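Local coordinates for PrgZ (Enterococcus faecalis, PDB 4FAJ), which binds a peptide pheromone as a membrane-anchored extracellular receptor and probably delivers it for uptake by a peptide transporter, at residues N318-E323 against L464-W469. Numbering follows the deposited sequence.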
loop_
_atom_site.group_PDB
_atom_site.type_symbol
_atom_site.label_atom_id
_atom_site.label_comp_id
_atom_site.label_asym_id
_atom_site.label_seq_id
_atom_site.Cartn_x
_atom_site.Cartn_y
_atom_site.Cartn_z
ATOM N N ASN A 318 5.748 -6.156 2.275
ATOM C CA ASN A 318 4.663 -5.593 3.071
ATOM C C ASN A 318 4.988 -5.842 4.546
ATOM O O ASN A 318 5.072 -6.982 4.971
ATOM C CB ASN A 318 3.367 -6.277 2.597
ATOM C CG ASN A 318 2.094 -5.871 3.355
ATOM O OD1 ASN A 318 1.053 -6.523 3.158
ATOM N ND2 ASN A 318 2.135 -4.806 4.170
ATOM N N THR A 319 5.218 -4.765 5.299
ATOM C CA THR A 319 5.491 -4.853 6.725
ATOM C C THR A 319 4.248 -4.385 7.498
ATOM O O THR A 319 3.702 -3.317 7.206
ATOM C CB THR A 319 6.691 -3.967 7.111
ATOM O OG1 THR A 319 7.871 -4.420 6.418
ATOM C CG2 THR A 319 6.940 -4.003 8.641
ATOM N N MET A 320 3.809 -5.181 8.467
ATOM C CA MET A 320 2.776 -4.735 9.415
ATOM C C MET A 320 3.460 -4.134 10.658
ATOM O O MET A 320 4.400 -4.722 11.212
ATOM C CB MET A 320 1.848 -5.888 9.819
ATOM C CG MET A 320 0.922 -6.376 8.725
ATOM S SD MET A 320 -0.237 -5.130 8.095
ATOM C CE MET A 320 -1.109 -4.644 9.591
ATOM N N PHE A 321 2.986 -2.951 11.065
ATOM C CA PHE A 321 3.562 -2.182 12.172
ATOM C C PHE A 321 2.582 -2.041 13.334
ATOM O O PHE A 321 1.373 -2.199 13.153
ATOM C CB PHE A 321 3.871 -0.746 11.738
ATOM C CG PHE A 321 4.791 -0.619 10.563
ATOM C CD1 PHE A 321 6.159 -0.799 10.709
ATOM C CD2 PHE A 321 4.302 -0.215 9.328
ATOM C CE1 PHE A 321 7.017 -0.638 9.631
ATOM C CE2 PHE A 321 5.161 -0.054 8.235
ATOM C CZ PHE A 321 6.511 -0.273 8.386
ATOM N N LEU A 322 3.124 -1.722 14.516
ATOM C CA LEU A 322 2.402 -0.941 15.517
ATOM C C LEU A 322 2.840 0.500 15.322
ATOM O O LEU A 322 3.998 0.864 15.617
ATOM C CB LEU A 322 2.715 -1.381 16.954
ATOM C CG LEU A 322 2.011 -2.616 17.486
ATOM C CD1 LEU A 322 2.390 -2.852 18.929
ATOM C CD2 LEU A 322 0.511 -2.491 17.375
ATOM N N GLU A 323 1.946 1.312 14.762
ATOM C CA GLU A 323 2.175 2.737 14.699
ATOM C C GLU A 323 1.803 3.325 16.048
ATOM O O GLU A 323 0.889 2.838 16.712
ATOM C CB GLU A 323 1.361 3.386 13.582
ATOM C CG GLU A 323 1.853 3.028 12.207
ATOM C CD GLU A 323 1.301 3.948 11.128
ATOM O OE1 GLU A 323 1.806 5.090 11.010
ATOM O OE2 GLU A 323 0.391 3.518 10.391
ATOM N N LEU A 464 -2.291 3.350 19.730
ATOM C CA LEU A 464 -1.572 2.361 18.933
ATOM C C LEU A 464 -2.444 1.928 17.764
ATOM O O LEU A 464 -3.680 1.874 17.862
ATOM C CB LEU A 464 -1.235 1.106 19.743
ATOM C CG LEU A 464 -0.322 1.182 20.951
ATOM C CD1 LEU A 464 -0.414 -0.139 21.699
ATOM C CD2 LEU A 464 1.110 1.477 20.515
ATOM N N SER A 465 -1.788 1.534 16.681
ATOM C CA SER A 465 -2.489 1.056 15.500
ATOM C C SER A 465 -1.772 -0.128 14.857
ATOM O O SER A 465 -0.576 -0.049 14.584
ATOM C CB SER A 465 -2.587 2.194 14.496
ATOM O OG SER A 465 -3.106 1.750 13.257
ATOM N N LEU A 466 -2.509 -1.207 14.604
ATOM C CA LEU A 466 -1.990 -2.319 13.811
ATOM C C LEU A 466 -2.285 -2.002 12.355
ATOM O O LEU A 466 -3.392 -2.254 11.861
ATOM C CB LEU A 466 -2.644 -3.644 14.201
ATOM C CG LEU A 466 -2.200 -4.873 13.400
ATOM C CD1 LEU A 466 -0.688 -5.035 13.474
ATOM C CD2 LEU A 466 -2.885 -6.133 13.920
ATOM N N SER A 467 -1.298 -1.424 11.689
ATOM C CA SER A 467 -1.411 -1.033 10.288
ATOM C C SER A 467 -0.054 -1.225 9.602
ATOM O O SER A 467 0.997 -1.294 10.262
ATOM C CB SER A 467 -1.912 0.418 10.165
ATOM O OG SER A 467 -1.280 1.294 11.100
ATOM N N GLY A 468 -0.083 -1.329 8.281
ATOM C CA GLY A 468 1.114 -1.639 7.514
ATOM C C GLY A 468 1.221 -0.927 6.188
ATOM O O GLY A 468 0.349 -0.139 5.802
ATOM N N TRP A 469 2.323 -1.207 5.499
ATOM C CA TRP A 469 2.630 -0.591 4.216
ATOM C C TRP A 469 3.109 -1.687 3.292
ATOM O O TRP A 469 3.929 -2.530 3.705
ATOM C CB TRP A 469 3.739 0.450 4.395
ATOM C CG TRP A 469 4.057 1.239 3.128
ATOM C CD1 TRP A 469 5.117 1.062 2.285
ATOM C CD2 TRP A 469 3.300 2.319 2.600
ATOM N NE1 TRP A 469 5.060 1.974 1.252
ATOM C CE2 TRP A 469 3.953 2.760 1.424
ATOM C CE3 TRP A 469 2.120 2.953 2.995
ATOM C CZ2 TRP A 469 3.463 3.811 0.650
ATOM C CZ3 TRP A 469 1.639 4.010 2.228
ATOM C CH2 TRP A 469 2.303 4.419 1.067
HETATM O O HOH W 1 0.391 2.541 7.051
#
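Thr319-Trp469, Phe321-Ser467 and Glu323-Ser465 are the hydrogen-bonded pairs of two antiparallel strands whose N-to-C directions differ by 151°. Each pair exchanges two backbone bonds, the shortest running from Phe321 N to Ser467 O at 2.7 Å. Trp469 O is shared: besides Thr319 N, it takes a weak bond from Asn318 ND2 at 2.9 Å. That amide reaches it because CG lies anti to the backbone N (chi1 177°), and ND2 also bonds a polar side chain of the bound peptide.

A polar chain crosses the face carrying Glu323, Ser465 and Ser467. Ser465 OG donates to Ser467 OG, which in turn donates to Glu323 OE2 at 2.9 Å, meeting the carboxylate on its anti side, 16° out of plane. His491 ND1 is a further partner of OE2. A water donates to Gly468 O at 3.0 Å and only weakly to OE2.

One apolar side-chain contact lies on each face. Met320, bent at chi2 and chi3, curls over the glycine, with Met320 SD 3.8 Å from Gly468 CA and Met320 CE 3.9 Å from Leu466 CD1. On the opposite face the backbone Ser467 O lies near the plane of the Phe321 ring at its edge, and Phe321 CE2 comes 4.1 Å from Trp469 CB. Thr319 CG2, from the same strand, covers one face of that ring, offset toward the rim.

Strand 528-539 flanks 311-324, and strand 412-418 flanks 464-470, placing the pair inside a mixed sheet of this solute-binding protein. Gly468 and Trp469 also pair antiparallel with the peptide. The relay gives the buried Ser465 and Ser467 hydroxyls and the Glu323 carboxylate hydrogen-bond partners, while Asn318, bonded weakly to Trp469 O and also to the peptide, probably links strand pairing to peptide binding.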